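Local coordinates for protein endo-beta-1,4-glucanase (PDB 5XBU) that probably hydrolyses internal beta-1,4-glucosidic bonds of cellulose, acting as a glycoside hydrolase family 45 endoglucanase, at residues Arg29-His34 / Gln144-Gln149; Glu62-Asp67 / Gly125-Asn130; Val82-Thr87 / Pro158-Glu163. All coordinates share one frame; numbering follows the deposited sequence. Where two conformers were deposited one is given.

How the contacts relate
Following the chain from its N terminus, 29-34, 62-67 and 82-87 come first; then 125-130 (contact 2), 144-149 (contact 1) and 158-163 (contact 3) follow. Contact 1 closes the loop that begins at strand 22-30; contact 2, which ties helix 62-65 to the 125-130 turn, opens and closes within that loop. Contact 3 pairs strands 81-86 and 160-165 and crosses both, because it starts inside their loops and ends beyond them. Contacts 1 and 3 reach the same curled sheet through the neighbouring strands 22-30 and 160-165, with centres about 19 Å apart. Contacts 2 and 3 touch where Tyr64 and Pro127 pack on Trp162, so the short helix is fastened to the barrel wall.

Contact 1: residues Arg29-His34 / Gln144-Gln149; sequences RYVDGH and QDQVGQ
Tyr30 and Gln144 form a parallel beta bridge, their CA atoms 5.2 Å apart, at the point where strands 22-30 and 140-144 both run out. Asp145 N donates to Tyr30 O at 2.9 Å, and the chain then folds into a type I turn from Asp145 to Gly148. Gly148, with positive phi, suits the end of that turn, closed by Gly148 N bonding to Asp145 O.

The Tyr30 ring carries much of the side-chain contact. With CG between its own backbone N and carbonyl carbon (chi1 81°), the ring leans across to Gln144, where CE1 comes 3.6 Å from Gln144 N. The Gln144 chain bends at chi2 and sets its amide near the hydroxyl end of the ring, the two planes 43° apart. This is packing rather than bonding: Tyr30 OH pairs with Asn110 ND2, while Gln144 OE1 takes a weak bond from Gln146 N. Gln144 NE2 is weakly bonded to a water that, in one of the two conformers of Asp32, also meets Asp32 OD1 in the Asx turn leading to His34. An alanine in place of Tyr30 would probably leave Asn110 without its hydroxyl partner and the Gln144 amide freer to turn.

At the other end Arg29 and Asp145 run side by side. In one of two arginine conformers NH2 lies a long 3.6 Å from Asp145 OD2, at best a tentative salt bridge; the stronger partner of Arg29 NH2 is Glu151 OE1. Asp145 suits its place because OD1 also accepts from Val150 N and Glu151 N, gathering the chain beyond the turn.

In the fold, clearly of the double-psi beta-barrel clan, strand 57-60 adjoins through Ala59 against Tyr30 and Val57 against Gln144, and helix 50-54 presents Leu53 to Gln144 and Gln146.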
loop_
_atom_site.group_PDB
_atom_site.type_symbol
_atom_site.label_atom_id
_atom_site.label_comp_id
_atom_site.label_asym_id
_atom_site.label_seq_id
_atom_site.Cartn_x
_atom_site.Cartn_y
_atom_site.Cartn_z
ATOM N N ARG A 29 5.409 3.452 -6.452
ATOM C CA ARG A 29 5.366 4.766 -5.837
ATOM C C ARG A 29 4.485 5.667 -6.684
ATOM O O ARG A 29 4.351 5.462 -7.897
ATOM C CB ARG A 29 6.768 5.355 -5.639
ATOM C CG ARG A 29 7.649 5.345 -6.887
ATOM C CD ARG A 29 9.066 5.822 -6.570
ATOM N NE ARG A 29 10.136 5.129 -7.265
ATOM C CZ ARG A 29 11.375 5.593 -7.302
ATOM N NH1 ARG A 29 12.339 4.930 -7.930
ATOM N NH2 ARG A 29 11.634 6.755 -6.720
ATOM N N TYR A 30 3.865 6.641 -6.027
ATOM C CA TYR A 30 2.989 7.564 -6.712
ATOM C C TYR A 30 3.133 8.938 -6.126
ATOM O O TYR A 30 3.593 9.116 -4.992
ATOM C CB TYR A 30 1.545 7.125 -6.683
ATOM C CG TYR A 30 0.753 7.421 -5.414
ATOM C CD1 TYR A 30 0.956 6.716 -4.240
ATOM C CD2 TYR A 30 -0.232 8.423 -5.414
ATOM C CE1 TYR A 30 0.183 6.959 -3.120
ATOM C CE2 TYR A 30 -1.007 8.687 -4.278
ATOM C CZ TYR A 30 -0.795 7.931 -3.148
ATOM O OH TYR A 30 -1.590 8.203 -2.057
ATOM N N VAL A 31 2.644 9.875 -6.939
ATOM C CA VAL A 31 2.538 11.290 -6.669
ATOM C C VAL A 31 1.294 11.805 -7.398
ATOM O O VAL A 31 1.035 11.423 -8.543
ATOM C CB VAL A 31 3.828 11.869 -7.270
ATOM C CG1 VAL A 31 3.551 12.854 -8.376
ATOM C CG2 VAL A 31 4.748 12.297 -6.203
ATOM N N ASP A 32 0.498 12.660 -6.738
ATOM C CA ASP A 32 -0.655 13.275 -7.414
ATOM C C ASP A 32 -1.215 14.493 -6.684
ATOM O O ASP A 32 -2.086 15.195 -7.206
ATOM C CB ASP A 32 -1.771 12.259 -7.724
ATOM C CG ASP A 32 -2.483 11.731 -6.475
ATOM O OD1 ASP A 32 -2.307 12.272 -5.364
ATOM O OD2 ASP A 32 -3.235 10.741 -6.618
ATOM N N GLY A 33 -0.706 14.727 -5.481
ATOM C CA GLY A 33 -1.073 15.741 -4.514
ATOM C C GLY A 33 -2.522 15.865 -4.100
ATOM O O GLY A 33 -2.900 16.909 -3.564
ATOM N N HIS A 34 -3.340 14.840 -4.319
ATOM C CA HIS A 34 -4.732 14.886 -3.890
ATOM C C HIS A 34 -4.823 14.698 -2.382
ATOM O O HIS A 34 -3.945 14.104 -1.747
ATOM C CB HIS A 34 -5.545 13.766 -4.544
ATOM C CG HIS A 34 -5.770 13.971 -6.012
ATOM N ND1 HIS A 34 -6.214 15.171 -6.526
ATOM C CD2 HIS A 34 -5.587 13.144 -7.068
ATOM C CE1 HIS A 34 -6.300 15.068 -7.838
ATOM N NE2 HIS A 34 -5.923 13.850 -8.190
ATOM N N GLN A 144 3.277 6.749 -1.278
ATOM C CA GLN A 144 3.375 8.193 -1.532
ATOM C C GLN A 144 4.840 8.622 -1.553
ATOM O O GLN A 144 5.603 8.311 -0.633
ATOM C CB GLN A 144 2.642 8.910 -0.409
ATOM C CG GLN A 144 2.722 10.440 -0.447
ATOM C CD GLN A 144 2.079 11.041 -1.661
ATOM O OE1 GLN A 144 2.763 11.489 -2.583
ATOM N NE2 GLN A 144 0.733 11.034 -1.683
ATOM N N ASP A 145 5.215 9.371 -2.594
ATOM C CA ASP A 145 6.605 9.774 -2.780
ATOM C C ASP A 145 6.733 11.263 -3.087
ATOM O O ASP A 145 7.758 11.679 -3.624
ATOM C CB ASP A 145 7.274 8.930 -3.886
ATOM C CG ASP A 145 8.817 9.033 -3.897
ATOM O OD1 ASP A 145 9.472 9.108 -2.823
ATOM O OD2 ASP A 145 9.381 9.036 -5.008
ATOM N N GLN A 146 5.723 12.077 -2.740
ATOM C CA GLN A 146 5.716 13.487 -3.138
ATOM C C GLN A 146 7.004 14.199 -2.767
ATOM O O GLN A 146 7.495 15.028 -3.540
ATOM C CB GLN A 146 4.494 14.215 -2.554
ATOM C CG GLN A 146 4.483 15.751 -2.778
ATOM C CD GLN A 146 3.337 16.246 -3.648
ATOM O OE1 GLN A 146 2.777 15.518 -4.449
ATOM N NE2 GLN A 146 3.002 17.519 -3.497
ATOM N N VAL A 147 7.561 13.915 -1.590
ATOM C CA VAL A 147 8.766 14.606 -1.119
ATOM C C VAL A 147 9.996 13.699 -1.139
ATOM O O VAL A 147 11.015 13.986 -0.482
ATOM C CB VAL A 147 8.548 15.278 0.246
ATOM C CG1 VAL A 147 7.332 16.165 0.198
ATOM C CG2 VAL A 147 8.446 14.250 1.377
ATOM N N GLY A 148 9.935 12.622 -1.908
ATOM C CA GLY A 148 11.086 11.760 -2.027
ATOM C C GLY A 148 11.277 10.796 -0.881
ATOM O O GLY A 148 12.373 10.237 -0.741
ATOM N N GLN A 149 10.240 10.553 -0.071
ATOM C CA GLN A 149 10.418 9.696 1.098
ATOM C C GLN A 149 10.638 8.236 0.729
ATOM O O GLN A 149 11.271 7.487 1.496
ATOM C CB GLN A 149 9.237 9.837 2.057
ATOM C CG GLN A 149 7.827 9.462 1.522
ATOM C CD GLN A 149 7.086 10.653 0.917
ATOM O OE1 GLN A 149 7.589 11.349 0.027
ATOM N NE2 GLN A 149 5.877 10.904 1.418
HETATM O O HOH W 1 -2.139 11.933 -2.413
#

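Contact 2: residues Glu62-Asp67 / Gly125-Asn130; sequences ERYFDD and GKPGTN
Arg63 and Lys126 bring their backbones together, with CA atoms 4.8 Å apart, where a Schellman motif ending helix 62-65 meets a type II turn from Lys126 to Thr129. Arg63 CB rests on the backbone of Gly125, 3.6 Å from its carbonyl C, and the CB of Lys126 lies beside Arg63 O. One residue on, Tyr64 and Pro127 cross at about a right angle, CD1 of the ring 4.0 Å from Pro127 CG.

The polar part of the first shell is a salt bridge. Asp67 and Lys126 lie side by side, and Lys126 NZ meets Asp67 OD1 at 3.0 Å on the syn side, close to the carboxylate plane. A bend at chi3 (-105°) brings the ammonium group round to it, with CD and CE also passing near OD1. A long, flexible lysine suits a site where the acid sits beyond the helix end.

Further out, neighbouring residues position these groups. Asp67, the C-prime residue with positive phi, gives its N to Tyr64 O, while the N of the following residue returns to Arg63 O. Its CB leaves pointing away, and CG, anti to the backbone N (chi1 -173°), brings OD1 back to Lys126 NZ. The Arg63 side chain leads away from the contact to Glu62 OE1, and Glu62 OE2 in turn accepts from Ile114 N. Tyr64 OH hydrogen-bonds to Glu164 OE2, and the ring meets Trp162 edge to face, linking the helix to the barrel.

Proline and glycine are the classic central pair of a type II turn, and Gly128 takes the positive phi. Gly125 leaves room that a CB would deny, since it would run into Thr129 OG1, the hydroxyl that donates to Lys126 O at 2.7 Å.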
loop_
_atom_site.group_PDB
_atom_site.type_symbol
_atom_site.label_atom_id
_atom_site.label_comp_id
_atom_site.label_asym_id
_atom_site.label_seq_id
_atom_site.Cartn_x
_atom_site.Cartn_y
_atom_site.Cartn_z
ATOM N N GLU A 62 -7.661 -1.517 -4.150
ATOM C CA GLU A 62 -9.027 -1.220 -3.730
ATOM C C GLU A 62 -9.645 -2.270 -2.807
ATOM O O GLU A 62 -10.289 -1.910 -1.815
ATOM C CB GLU A 62 -9.871 -1.083 -5.001
ATOM C CG GLU A 62 -11.310 -0.674 -4.790
ATOM C CD GLU A 62 -12.035 -0.436 -6.096
ATOM O OE1 GLU A 62 -13.260 -0.648 -6.093
ATOM O OE2 GLU A 62 -11.419 -0.027 -7.103
ATOM N N ARG A 63 -9.540 -3.555 -3.146
ATOM C CA ARG A 63 -10.247 -4.554 -2.353
ATOM C C ARG A 63 -9.659 -4.710 -0.957
ATOM O O ARG A 63 -10.401 -5.049 -0.029
ATOM C CB ARG A 63 -10.343 -5.875 -3.104
ATOM C CG ARG A 63 -11.252 -5.808 -4.321
ATOM C CD ARG A 63 -12.770 -5.767 -3.952
ATOM N NE ARG A 63 -13.552 -5.603 -5.192
ATOM C CZ ARG A 63 -13.792 -4.441 -5.784
ATOM N NH1 ARG A 63 -13.503 -3.307 -5.160
ATOM N NH2 ARG A 63 -14.297 -4.432 -7.008
ATOM N N TYR A 64 -8.365 -4.456 -0.747
ATOM C CA TYR A 64 -7.864 -4.357 0.618
ATOM C C TYR A 64 -8.314 -3.054 1.262
ATOM O O TYR A 64 -8.772 -3.043 2.408
ATOM C CB TYR A 64 -6.333 -4.508 0.694
ATOM C CG TYR A 64 -5.831 -4.270 2.089
ATOM C CD1 TYR A 64 -6.111 -5.153 3.126
ATOM C CD2 TYR A 64 -5.140 -3.114 2.397
ATOM C CE1 TYR A 64 -5.713 -4.898 4.418
ATOM C CE2 TYR A 64 -4.754 -2.840 3.679
ATOM C CZ TYR A 64 -5.028 -3.720 4.698
ATOM O OH TYR A 64 -4.617 -3.387 5.962
ATOM N N PHE A 65 -8.174 -1.939 0.535
ATOM C CA PHE A 65 -8.587 -0.640 1.051
ATOM C C PHE A 65 -9.961 -0.680 1.700
ATOM O O PHE A 65 -10.145 -0.104 2.779
ATOM C CB PHE A 65 -8.571 0.372 -0.090
ATOM C CG PHE A 65 -9.085 1.715 0.291
ATOM C CD1 PHE A 65 -8.276 2.610 0.950
ATOM C CD2 PHE A 65 -10.380 2.112 -0.027
ATOM C CE1 PHE A 65 -8.744 3.869 1.297
ATOM C CE2 PHE A 65 -10.845 3.351 0.316
ATOM C CZ PHE A 65 -10.024 4.243 1.001
ATOM N N ASP A 66 -10.924 -1.328 1.040
ATOM C CA ASP A 66 -12.292 -1.386 1.553
ATOM C C ASP A 66 -12.702 -2.780 1.987
ATOM O O ASP A 66 -13.900 -3.077 2.017
ATOM C CB ASP A 66 -13.305 -0.820 0.567
ATOM C CG ASP A 66 -14.634 -0.481 1.237
ATOM O OD1 ASP A 66 -14.625 -0.083 2.438
ATOM O OD2 ASP A 66 -15.669 -0.635 0.557
ATOM N N ASP A 67 -11.751 -3.638 2.351
ATOM C CA ASP A 67 -12.058 -4.957 2.914
ATOM C C ASP A 67 -13.120 -5.713 2.109
ATOM O O ASP A 67 -14.122 -6.190 2.651
ATOM C CB ASP A 67 -12.465 -4.865 4.389
ATOM C CG ASP A 67 -12.618 -6.223 5.047
ATOM O OD1 ASP A 67 -11.853 -7.151 4.698
ATOM O OD2 ASP A 67 -13.493 -6.356 5.925
ATOM N N GLY A 125 -10.558 -9.581 -5.272
ATOM C CA GLY A 125 -11.014 -9.943 -3.949
ATOM C C GLY A 125 -9.999 -9.488 -2.932
ATOM O O GLY A 125 -8.837 -9.242 -3.270
ATOM N N LYS A 126 -10.434 -9.403 -1.686
ATOM C CA LYS A 126 -9.583 -8.980 -0.593
ATOM C C LYS A 126 -8.565 -10.075 -0.266
ATOM O O LYS A 126 -8.716 -11.243 -0.662
ATOM C CB LYS A 126 -10.463 -8.707 0.632
ATOM C CG LYS A 126 -11.220 -9.955 1.126
ATOM C CD LYS A 126 -12.002 -9.709 2.382
ATOM C CE LYS A 126 -11.300 -10.336 3.533
ATOM N NZ LYS A 126 -12.038 -10.131 4.794
ATOM N N PRO A 127 -7.520 -9.736 0.496
ATOM C CA PRO A 127 -6.587 -10.776 0.957
ATOM C C PRO A 127 -7.344 -11.868 1.708
ATOM O O PRO A 127 -8.270 -11.593 2.456
ATOM C CB PRO A 127 -5.618 -10.005 1.859
ATOM C CG PRO A 127 -5.631 -8.613 1.280
ATOM C CD PRO A 127 -7.116 -8.395 0.947
ATOM N N GLY A 128 -6.961 -13.138 1.488
ATOM C CA GLY A 128 -7.649 -14.301 2.041
ATOM C C GLY A 128 -8.538 -15.007 1.065
ATOM O O GLY A 128 -8.998 -16.123 1.350
ATOM N N THR A 129 -8.794 -14.391 -0.078
ATOM C CA THR A 129 -9.683 -14.972 -1.059
ATOM C C THR A 129 -8.955 -15.514 -2.266
ATOM O O THR A 129 -9.612 -15.937 -3.227
ATOM C CB THR A 129 -10.768 -14.001 -1.513
ATOM O OG1 THR A 129 -10.178 -12.893 -2.206
ATOM C CG2 THR A 129 -11.599 -13.527 -0.345
ATOM N N ASN A 130 -7.619 -15.503 -2.246
ATOM C CA ASN A 130 -6.799 -16.091 -3.311
ATOM C C ASN A 130 -6.952 -15.375 -4.643
ATOM O O ASN A 130 -6.720 -15.971 -5.710
ATOM C CB ASN A 130 -7.012 -17.593 -3.444
ATOM C CG ASN A 130 -6.755 -18.300 -2.145
ATOM O OD1 ASN A 130 -5.803 -18.002 -1.459
ATOM N ND2 ASN A 130 -7.597 -19.250 -1.801
#

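Contact 3: residues Val82-Thr87 / Pro158-Glu163; sequences VRLTPT and PEVTWE
Arg83 and Thr85 pair with Glu163 and Thr161 as the hydrogen-bonded positions of an antiparallel strand pair within the curled, double-psi barrel sheet. Each couple exchanges two backbone bonds, the shortest Arg83 N to Glu163 O at 2.8 Å, and Thr87 N continues the pattern to Glu159 O. Leu84 with Trp162 and Pro86 with Val160 are non-hydrogen-bonded pairs, so proline's missing N-H costs no bond to strand 160-165. CA-H groups also approach carbonyls, as Val160 CA does Thr85 O at 3.1 Å.

Apolar contacts gather on the face of Leu84 and Trp162. Leu84 CD2 meets Trp162 CB at 3.6 Å, and Val82 CG1 comes to the edge of the indole at CE3, 3.8 Å away. Leu84 CB touches Val160 CG2, and Phe141 and Leu143 of strand 140-144 pack against this side. Trp162 NE1 hydrogen-bonds to Glu138 OE2.

The face of Arg83, Thr85, Thr161 and Glu163 is more polar. In one pair of conformers Arg83 NH1 reaches Glu163 OE1 at 3.1 Å, in the guanidinium plane with the two flat groups 67° apart; this weak salt bridge probably comes and goes, since both side chains occupy two positions.

Thr87 OG1, set between its backbone N and carbonyl carbon (chi1 61°), donates to the anti lone pair of Glu159 OE2 at 2.7 Å. Both residues are buried, and the carboxylate is further hydrogen-bonded to Tyr137 OH, Leu8 N and Cys9 N. So many donors would probably stabilise its negative charge, letting Glu159 fasten the N-terminal segment to the end of the strand pair.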
loop_
_atom_site.group_PDB
_atom_site.type_symbol
_atom_site.label_atom_id
_atom_site.label_comp_id
_atom_site.label_asym_id
_atom_site.label_seq_id
_atom_site.Cartn_x
_atom_site.Cartn_y
_atom_site.Cartn_z
ATOM N N VAL A 82 0.531 -0.869 7.949
ATOM C CA VAL A 82 1.109 -2.095 7.436
ATOM C C VAL A 82 2.633 -1.988 7.521
ATOM O O VAL A 82 3.213 -0.956 7.166
ATOM C CB VAL A 82 0.646 -2.422 5.998
ATOM C CG1 VAL A 82 -0.850 -2.749 5.986
ATOM C CG2 VAL A 82 0.992 -1.365 4.998
ATOM N N ARG A 83 3.269 -3.052 7.995
ATOM C CA ARG A 83 4.720 -3.152 7.961
ATOM C C ARG A 83 5.083 -3.906 6.699
ATOM O O ARG A 83 4.558 -5.002 6.454
ATOM C CB ARG A 83 5.259 -3.894 9.178
ATOM C CG ARG A 83 6.776 -4.063 9.112
ATOM C CD ARG A 83 7.381 -4.695 10.338
ATOM N NE ARG A 83 7.218 -3.851 11.519
ATOM C CZ ARG A 83 6.490 -4.185 12.572
ATOM N NH1 ARG A 83 5.857 -5.351 12.592
ATOM N NH2 ARG A 83 6.407 -3.361 13.607
ATOM N N LEU A 84 5.947 -3.301 5.894
ATOM C CA LEU A 84 6.405 -3.860 4.638
ATOM C C LEU A 84 7.894 -4.170 4.750
ATOM O O LEU A 84 8.691 -3.277 5.065
ATOM C CB LEU A 84 6.145 -2.912 3.483
ATOM C CG LEU A 84 4.698 -2.410 3.359
ATOM C CD1 LEU A 84 4.539 -1.606 2.091
ATOM C CD2 LEU A 84 3.712 -3.576 3.368
ATOM N N THR A 85 8.264 -5.427 4.528
ATOM C CA THR A 85 9.647 -5.873 4.644
ATOM C C THR A 85 10.132 -6.368 3.298
ATOM O O THR A 85 9.600 -7.366 2.792
ATOM C CB THR A 85 9.786 -6.986 5.674
ATOM O OG1 THR A 85 9.245 -6.587 6.927
ATOM C CG2 THR A 85 11.243 -7.363 5.885
ATOM N N PRO A 86 11.118 -5.721 2.678
ATOM C CA PRO A 86 11.614 -6.227 1.395
ATOM C C PRO A 86 12.123 -7.658 1.511
ATOM O O PRO A 86 12.784 -8.023 2.486
ATOM C CB PRO A 86 12.765 -5.275 1.037
ATOM C CG PRO A 86 12.381 -3.990 1.772
ATOM C CD PRO A 86 11.798 -4.465 3.071
ATOM N N THR A 87 11.876 -8.441 0.454
ATOM C CA THR A 87 12.444 -9.784 0.336
ATOM C C THR A 87 13.776 -9.784 -0.419
ATOM O O THR A 87 14.490 -10.790 -0.382
ATOM C CB THR A 87 11.473 -10.671 -0.451
ATOM O OG1 THR A 87 11.337 -10.064 -1.740
ATOM C CG2 THR A 87 10.142 -10.827 0.258
ATOM N N PRO A 158 9.968 -2.588 -4.750
ATOM C CA PRO A 158 10.383 -3.882 -4.202
ATOM C C PRO A 158 9.197 -4.783 -3.912
ATOM O O PRO A 158 8.111 -4.337 -3.514
ATOM C CB PRO A 158 11.082 -3.507 -2.895
ATOM C CG PRO A 158 10.430 -2.196 -2.503
ATOM C CD PRO A 158 10.239 -1.499 -3.804
ATOM N N GLU A 159 9.453 -6.078 -4.033
ATOM C CA GLU A 159 8.614 -7.118 -3.447
ATOM C C GLU A 159 8.791 -7.107 -1.935
ATOM O O GLU A 159 9.917 -6.977 -1.431
ATOM C CB GLU A 159 9.083 -8.473 -4.011
ATOM C CG GLU A 159 8.280 -9.675 -3.564
ATOM C CD GLU A 159 8.884 -10.960 -4.138
ATOM O OE1 GLU A 159 8.198 -11.665 -4.918
ATOM O OE2 GLU A 159 10.050 -11.258 -3.792
ATOM N N VAL A 160 7.686 -7.238 -1.196
ATOM C CA VAL A 160 7.747 -7.190 0.256
ATOM C C VAL A 160 6.864 -8.290 0.829
ATOM O O VAL A 160 5.936 -8.770 0.174
ATOM C CB VAL A 160 7.284 -5.818 0.810
ATOM C CG1 VAL A 160 8.146 -4.684 0.229
ATOM C CG2 VAL A 160 5.806 -5.560 0.465
ATOM N N THR A 161 7.129 -8.658 2.077
ATOM C CA THR A 161 6.108 -9.286 2.894
ATOM C C THR A 161 5.344 -8.197 3.644
ATOM O O THR A 161 5.888 -7.121 3.914
ATOM C CB THR A 161 6.666 -10.329 3.862
ATOM O OG1 THR A 161 7.617 -9.740 4.751
ATOM C CG2 THR A 161 7.294 -11.503 3.099
ATOM N N TRP A 162 4.064 -8.462 3.941
ATOM C CA TRP A 162 3.223 -7.429 4.525
ATOM C C TRP A 162 2.446 -7.979 5.710
ATOM O O TRP A 162 2.028 -9.146 5.732
ATOM C CB TRP A 162 2.264 -6.816 3.475
ATOM C CG TRP A 162 1.001 -7.608 3.216
ATOM C CD1 TRP A 162 0.800 -8.707 2.418
ATOM C CD2 TRP A 162 -0.283 -7.318 3.796
ATOM N NE1 TRP A 162 -0.498 -9.117 2.490
ATOM C CE2 TRP A 162 -1.181 -8.286 3.332
ATOM C CE3 TRP A 162 -0.750 -6.328 4.670
ATOM C CZ2 TRP A 162 -2.517 -8.282 3.686
ATOM C CZ3 TRP A 162 -2.060 -6.314 5.012
ATOM C CH2 TRP A 162 -2.936 -7.300 4.526
ATOM N N GLU A 163 2.234 -7.124 6.709
ATOM C CA GLU A 163 1.304 -7.453 7.781
ATOM C C GLU A 163 0.755 -6.177 8.365
ATOM O O GLU A 163 1.406 -5.135 8.334
ATOM C CB GLU A 163 1.915 -8.265 8.927
ATOM C CG GLU A 163 3.107 -7.570 9.548
ATOM C CD GLU A 163 3.676 -8.271 10.783
ATOM O OE1 GLU A 163 4.802 -7.932 11.198
ATOM O OE2 GLU A 163 2.998 -9.135 11.348
#